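Local atomic coordinates of MHC class I-like protein MILL2 (PDB entry 6A97), a protein that binds heparan sulfate proteoglycans on the surface of fibroblasts and belongs to the MHC class I family. Residues A[47-52]-A[188-193]; A[23-28]-A[117-122]. All coordinates share one frame; numbering follows the deposited sequence.

Both contacts belong to the alpha-1/alpha-2 platform, and their centres lie about 10 Å apart. Along the chain the segments alternate: 23-28, 47-52, 117-122, then 188-193. Contact 2 is made inside the eight-stranded antiparallel sheet, between strands 23-31 and 113-121, while contact 1 sets the hairpin of strands 42-48 and 51-57 against the end of helix 171-193. Strands 23-31 and 42-48 are neighbours, so the two contacts touch: Tyr47 N probably donates to Arg26 O, and the Asp49 carboxylate reaches strand 23-31. Each contact joins the alpha-1 half to the alpha-2 half, one within the floor and one from floor to helix.

Contact 1: A[47-52]-A[188-193]; sequences YVDEEL and RYLASL
Val48 points its two methyls at the helix and divides them between three side chains. CG2 meets the Tyr189 ring at a slant, 3.9 Å from Tyr189 CD2, while CG1 faces two leucines about one helical turn apart, 4.2 Å from Leu190 CD2 and also 4.2 Å from Leu193 CD2. This split follows from the torsion of Val48: with CG1 opposite the backbone N (chi1 -172°), CG2 is swung beside that nitrogen and reaches the tyrosine. Leu190 approaches Val48 at a slant, and the same CD2 methyl also reaches Asp49 OD2 at 4.1 Å, where the two side chains lie roughly at right angles. That carboxylate oxygen is hydrogen-bonded to His23 ND1 and its twin, OD1, to Thr24 N, so the acid beside the methyl is held from both oxygens by strand 23-31.

No hydrogen bond crosses between the segments; the contact is apolar and small, burying 173 Å² in all. Phe53 of strand 51-57 adds to the cluster: it meets the Tyr189 ring edge-to-face and also touches Val48 and Leu193. Val48 opens a type I' turn that closes on Glu51, with Val48 N to Glu51 O at 2.9 Å. The arrangement is a tight beta hairpin of the MHC class I platform floor packed beneath the C-terminal end of its alpha-2 helix.

Contact 2: A[23-28]-A[117-122]; sequences HTLRYN and LGCELL
Six backbone hydrogen bonds join 23-28 to 117-122, a pair at each of His23-Leu121, Leu25-Cys119 and Tyr27-Leu117. The bonds from Leu25 N to Cys119 O (2.9 Å) and from Tyr27 N to Leu117 O (2.7 Å) are almost straight, at 175° and 176°; their return bonds, from Cys119 N and Leu117 N, are more bent. Leu117 O also lies in the plane of the Tyr27 ring, a polar atom at its edge.

CA-H...O contacts occupy the non-hydrogen-bonded pairs between them. Gly118 CA lies 3.2 Å from Leu25 O, and Arg26 CA faces Leu117 O from the other strand. Gly118 has a fully extended backbone with positive phi, a conformation open to glycine, and its close approach to Leu25 O goes with the lack of a side chain.

Apolar contacts gather on the face beneath helix 171-193. Leu117 CD1 reaches the Tyr27 ring at CD1, 3.6 Å away. Leu117 gets there with CG set between backbone N and carbonyl carbon (chi1 65°). Nearby, Leu25 CB packs on Cys119 SG at 4.2 Å, and His23 runs alongside Leu121, whose CD2 meets the imidazole edge. The Cys119-Cys182 disulfide ties this face to the helix.

Polar side chains lie on the opposite face. Thr24 OG1 rests against Glu120 CG at 3.7 Å, while Glu120 OE2 goes on to a salt bridge with Arg128, and Arg26 NH2 is hydrogen-bonded to Thr116 OG1.

This is the central antiparallel seam of an MHC class I platform, where the first alpha-1 strand meets the first alpha-2 strand.

Contact 1: A[47-52]-A[188-193]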
loop_
_atom_site.group_PDB
_atom_site.type_symbol
_atom_site.label_atom_id
_atom_site.label_comp_id
_atom_site.label_asym_id
_atom_site.label_seq_id
_atom_site.Cartn_x
_atom_site.Cartn_y
_atom_site.Cartn_z
ATOM N N TYR A 47 -4.937 5.191 23.777
ATOM C CA TYR A 47 -4.645 4.301 22.659
ATOM C C TYR A 47 -3.399 3.460 22.910
ATOM O O TYR A 47 -2.346 3.988 23.266
ATOM C CB TYR A 47 -4.456 5.103 21.367
ATOM C CG TYR A 47 -5.686 5.863 20.939
ATOM C CD1 TYR A 47 -6.533 5.351 19.965
ATOM C CD2 TYR A 47 -6.012 7.085 21.524
ATOM C CE1 TYR A 47 -7.660 6.036 19.570
ATOM C CE2 TYR A 47 -7.142 7.777 21.141
ATOM C CZ TYR A 47 -7.962 7.243 20.164
ATOM O OH TYR A 47 -9.086 7.919 19.773
ATOM N N VAL A 48 -3.526 2.151 22.725
ATOM C CA VAL A 48 -2.370 1.266 22.730
ATOM C C VAL A 48 -2.153 0.738 21.318
ATOM O O VAL A 48 -3.039 0.094 20.749
ATOM C CB VAL A 48 -2.539 0.088 23.700
ATOM C CG1 VAL A 48 -1.230 -0.685 23.820
ATOM C CG2 VAL A 48 -2.989 0.586 25.060
ATOM N N ASP A 49 -0.981 1.034 20.757
ATOM C CA ASP A 49 -0.640 0.641 19.393
ATOM C C ASP A 49 -1.712 1.113 18.417
ATOM O O ASP A 49 -2.154 0.359 17.549
ATOM C CB ASP A 49 -0.441 -0.875 19.305
ATOM C CG ASP A 49 0.710 -1.357 20.179
ATOM O OD1 ASP A 49 1.619 -0.549 20.467
ATOM O OD2 ASP A 49 0.704 -2.538 20.584
ATOM N N GLU A 50 -2.124 2.368 18.597
ATOM C CA GLU A 50 -3.118 3.058 17.768
ATOM C C GLU A 50 -4.556 2.556 17.956
ATOM O O GLU A 50 -5.469 3.063 17.307
ATOM C CB GLU A 50 -2.746 2.972 16.279
ATOM C CG GLU A 50 -1.279 3.252 15.967
ATOM C CD GLU A 50 -0.848 4.638 16.386
ATOM O OE1 GLU A 50 0.307 4.790 16.841
ATOM O OE2 GLU A 50 -1.662 5.578 16.259
ATOM N N GLU A 51 -4.768 1.581 18.837
ATOM C CA GLU A 51 -6.125 1.089 19.098
ATOM C C GLU A 51 -6.710 1.648 20.397
ATOM O O GLU A 51 -6.078 1.591 21.452
ATOM C CB GLU A 51 -6.145 -0.439 19.142
ATOM C CG GLU A 51 -5.678 -1.085 17.853
ATOM C CD GLU A 51 -6.450 -0.582 16.648
ATOM O OE1 GLU A 51 -5.822 -0.003 15.734
ATOM O OE2 GLU A 51 -7.688 -0.759 16.620
ATOM N N LEU A 52 -7.919 2.190 20.305
ATOM C CA LEU A 52 -8.589 2.761 21.462
ATOM C C LEU A 52 -8.770 1.684 22.525
ATOM O O LEU A 52 -9.297 0.604 22.257
ATOM C CB LEU A 52 -9.933 3.374 21.062
ATOM C CG LEU A 52 -10.744 3.984 22.211
ATOM C CD1 LEU A 52 -9.979 5.128 22.874
ATOM C CD2 LEU A 52 -12.105 4.460 21.725
ATOM N N ARG A 188 1.946 -2.638 31.767
ATOM C CA ARG A 188 0.813 -3.295 32.397
ATOM C C ARG A 188 -0.297 -3.536 31.371
ATOM O O ARG A 188 -0.913 -4.600 31.359
ATOM C CB ARG A 188 0.305 -2.463 33.576
ATOM C CG ARG A 188 -0.547 -3.236 34.569
ATOM C CD ARG A 188 -0.988 -2.354 35.731
ATOM N NE ARG A 188 -1.773 -1.205 35.284
ATOM C CZ ARG A 188 -1.330 0.049 35.282
ATOM N NH1 ARG A 188 -0.106 0.323 35.712
ATOM N NH2 ARG A 188 -2.113 1.032 34.855
ATOM N N TYR A 189 -0.531 -2.557 30.495
ATOM C CA TYR A 189 -1.529 -2.698 29.433
ATOM C C TYR A 189 -1.178 -3.818 28.455
ATOM O O TYR A 189 -2.043 -4.597 28.056
ATOM C CB TYR A 189 -1.689 -1.397 28.644
ATOM C CG TYR A 189 -2.299 -0.237 29.399
ATOM C CD1 TYR A 189 -2.967 -0.426 30.602
ATOM C CD2 TYR A 189 -2.222 1.050 28.888
ATOM C CE1 TYR A 189 -3.529 0.647 31.284
ATOM C CE2 TYR A 189 -2.780 2.123 29.555
ATOM C CZ TYR A 189 -3.434 1.920 30.752
ATOM O OH TYR A 189 -3.985 3.004 31.405
ATOM N N LEU A 190 0.089 -3.878 28.055
ATOM C CA LEU A 190 0.538 -4.863 27.073
ATOM C C LEU A 190 0.358 -6.291 27.573
ATOM O O LEU A 190 0.060 -7.197 26.793
ATOM C CB LEU A 190 2.003 -4.620 26.702
ATOM C CG LEU A 190 2.253 -3.447 25.756
ATOM C CD1 LEU A 190 3.747 -3.195 25.572
ATOM C CD2 LEU A 190 1.571 -3.701 24.415
ATOM N N ALA A 191 0.535 -6.487 28.875
ATOM C CA ALA A 191 0.333 -7.799 29.480
ATOM C C ALA A 191 -1.134 -8.219 29.393
ATOM O O ALA A 191 -1.446 -9.347 29.011
ATOM C CB ALA A 191 0.803 -7.792 30.926
ATOM N N SER A 192 -2.028 -7.296 29.736
ATOM C CA SER A 192 -3.464 -7.547 29.687
ATOM C C SER A 192 -3.972 -7.722 28.260
ATOM O O SER A 192 -5.054 -8.264 28.045
ATOM C CB SER A 192 -4.222 -6.408 30.369
ATOM O OG SER A 192 -3.754 -6.199 31.690
ATOM N N LEU A 193 -3.185 -7.270 27.290
ATOM C CA LEU A 193 -3.581 -7.342 25.892
ATOM C C LEU A 193 -3.136 -8.642 25.237
ATOM O O LEU A 193 -3.810 -9.134 24.335
ATOM C CB LEU A 193 -3.017 -6.151 25.111
ATOM C CG LEU A 193 -4.009 -5.065 24.679
ATOM C CD1 LEU A 193 -4.384 -4.170 25.852
ATOM C CD2 LEU A 193 -3.455 -4.237 23.524
#

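Contact 2: A[23-28]-A[117-122]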
loop_
_atom_site.group_PDB
_atom_site.type_symbol
_atom_site.label_atom_id
_atom_site.label_comp_id
_atom_site.label_asym_id
_atom_site.label_seq_id
_atom_site.Cartn_x
_atom_site.Cartn_y
_atom_site.Cartn_z
ATOM N N HIS A 23 6.108 -0.617 20.731
ATOM C CA HIS A 23 4.740 -0.323 21.142
ATOM C C HIS A 23 4.574 1.131 21.558
ATOM O O HIS A 23 5.535 1.783 21.966
ATOM C CB HIS A 23 4.319 -1.242 22.288
ATOM C CG HIS A 23 4.370 -2.696 21.943
ATOM N ND1 HIS A 23 3.370 -3.328 21.236
ATOM C CD2 HIS A 23 5.302 -3.643 22.205
ATOM C CE1 HIS A 23 3.681 -4.603 21.082
ATOM N NE2 HIS A 23 4.849 -4.819 21.661
ATOM N N THR A 24 3.347 1.630 21.460
ATOM C CA THR A 24 3.064 3.020 21.788
ATOM C C THR A 24 1.850 3.160 22.704
ATOM O O THR A 24 0.832 2.487 22.523
ATOM C CB THR A 24 2.829 3.856 20.515
ATOM O OG1 THR A 24 3.924 3.669 19.609
ATOM C CG2 THR A 24 2.716 5.335 20.855
ATOM N N LEU A 25 1.980 4.032 23.698
ATOM C CA LEU A 25 0.862 4.422 24.548
ATOM C C LEU A 25 0.591 5.898 24.311
ATOM O O LEU A 25 1.498 6.718 24.421
ATOM C CB LEU A 25 1.169 4.158 26.022
ATOM C CG LEU A 25 0.237 4.806 27.050
ATOM C CD1 LEU A 25 -1.199 4.360 26.834
ATOM C CD2 LEU A 25 0.686 4.487 28.471
ATOM N N ARG A 26 -0.647 6.239 23.971
ATOM C CA ARG A 26 -0.984 7.625 23.668
ATOM C C ARG A 26 -2.261 8.068 24.367
ATOM O O ARG A 26 -3.286 7.391 24.297
ATOM C CB ARG A 26 -1.131 7.830 22.159
ATOM C CG ARG A 26 -1.491 9.262 21.767
ATOM C CD ARG A 26 -1.691 9.386 20.260
ATOM N NE ARG A 26 -0.471 9.082 19.514
ATOM C CZ ARG A 26 0.415 9.993 19.114
ATOM N NH1 ARG A 26 1.492 9.619 18.436
ATOM N NH2 ARG A 26 0.225 11.277 19.388
ATOM N N TYR A 27 -2.180 9.209 25.040
ATOM C CA TYR A 27 -3.329 9.839 25.674
ATOM C C TYR A 27 -3.774 11.002 24.814
ATOM O O TYR A 27 -2.997 11.932 24.596
ATOM C CB TYR A 27 -2.986 10.355 27.074
ATOM C CG TYR A 27 -2.468 9.326 28.052
ATOM C CD1 TYR A 27 -1.137 8.919 28.023
ATOM C CD2 TYR A 27 -3.299 8.796 29.037
ATOM C CE1 TYR A 27 -0.650 7.996 28.932
ATOM C CE2 TYR A 27 -2.823 7.870 29.953
ATOM C CZ TYR A 27 -1.499 7.473 29.894
ATOM O OH TYR A 27 -1.016 6.553 30.797
ATOM N N ASN A 28 -5.001 10.953 24.309
ATOM C CA ASN A 28 -5.584 12.102 23.630
ATOM C C ASN A 28 -6.559 12.798 24.571
ATOM O O ASN A 28 -7.609 12.247 24.914
ATOM C CB ASN A 28 -6.275 11.683 22.333
ATOM C CG ASN A 28 -5.299 11.568 21.172
ATOM O OD1 ASN A 28 -4.090 11.655 21.360
ATOM N ND2 ASN A 28 -5.822 11.374 19.970
ATOM N N LEU A 117 -0.145 12.979 24.370
ATOM C CA LEU A 117 1.048 12.675 25.137
ATOM C C LEU A 117 1.172 11.183 25.329
ATOM O O LEU A 117 0.210 10.443 25.122
ATOM C CB LEU A 117 1.001 13.412 26.478
ATOM C CG LEU A 117 -0.091 13.048 27.494
ATOM C CD1 LEU A 117 0.424 12.085 28.574
ATOM C CD2 LEU A 117 -0.742 14.289 28.089
ATOM N N GLY A 118 2.361 10.735 25.702
ATOM C CA GLY A 118 2.568 9.324 25.948
ATOM C C GLY A 118 4.004 8.892 25.766
ATOM O O GLY A 118 4.923 9.701 25.862
ATOM N N CYS A 119 4.196 7.607 25.502
ATOM C CA CYS A 119 5.534 7.053 25.410
ATOM C C CYS A 119 5.572 5.929 24.397
ATOM O O CYS A 119 4.548 5.314 24.087
ATOM C CB CYS A 119 6.007 6.547 26.772
ATOM S SG CYS A 119 4.999 5.185 27.432
ATOM N N GLU A 120 6.766 5.665 23.886
ATOM C CA GLU A 120 6.963 4.657 22.861
ATOM C C GLU A 120 8.048 3.680 23.297
ATOM O O GLU A 120 9.178 4.076 23.574
ATOM C CB GLU A 120 7.329 5.324 21.534
ATOM C CG GLU A 120 7.451 4.381 20.353
ATOM C CD GLU A 120 7.629 5.129 19.045
ATOM O OE1 GLU A 120 7.194 4.611 17.995
ATOM O OE2 GLU A 120 8.200 6.242 19.069
ATOM N N LEU A 121 7.689 2.405 23.378
ATOM C CA LEU A 121 8.650 1.367 23.718
ATOM C C LEU A 121 9.416 0.945 22.470
ATOM O O LEU A 121 8.824 0.467 21.504
ATOM C CB LEU A 121 7.944 0.166 24.347
ATOM C CG LEU A 121 8.810 -1.030 24.739
ATOM C CD1 LEU A 121 9.729 -0.681 25.905
ATOM C CD2 LEU A 121 7.939 -2.230 25.074
ATOM N N LEU A 122 10.730 1.141 22.483
ATOM C CA LEU A 122 11.559 0.738 21.354
ATOM C C LEU A 122 11.979 -0.718 21.516
ATOM O O LEU A 122 12.067 -1.224 22.636
ATOM C CB LEU A 122 12.784 1.645 21.231
ATOM C CG LEU A 122 12.513 3.139 21.035
ATOM C CD1 LEU A 122 13.814 3.894 20.833
ATOM C CD2 LEU A 122 11.574 3.366 19.864
#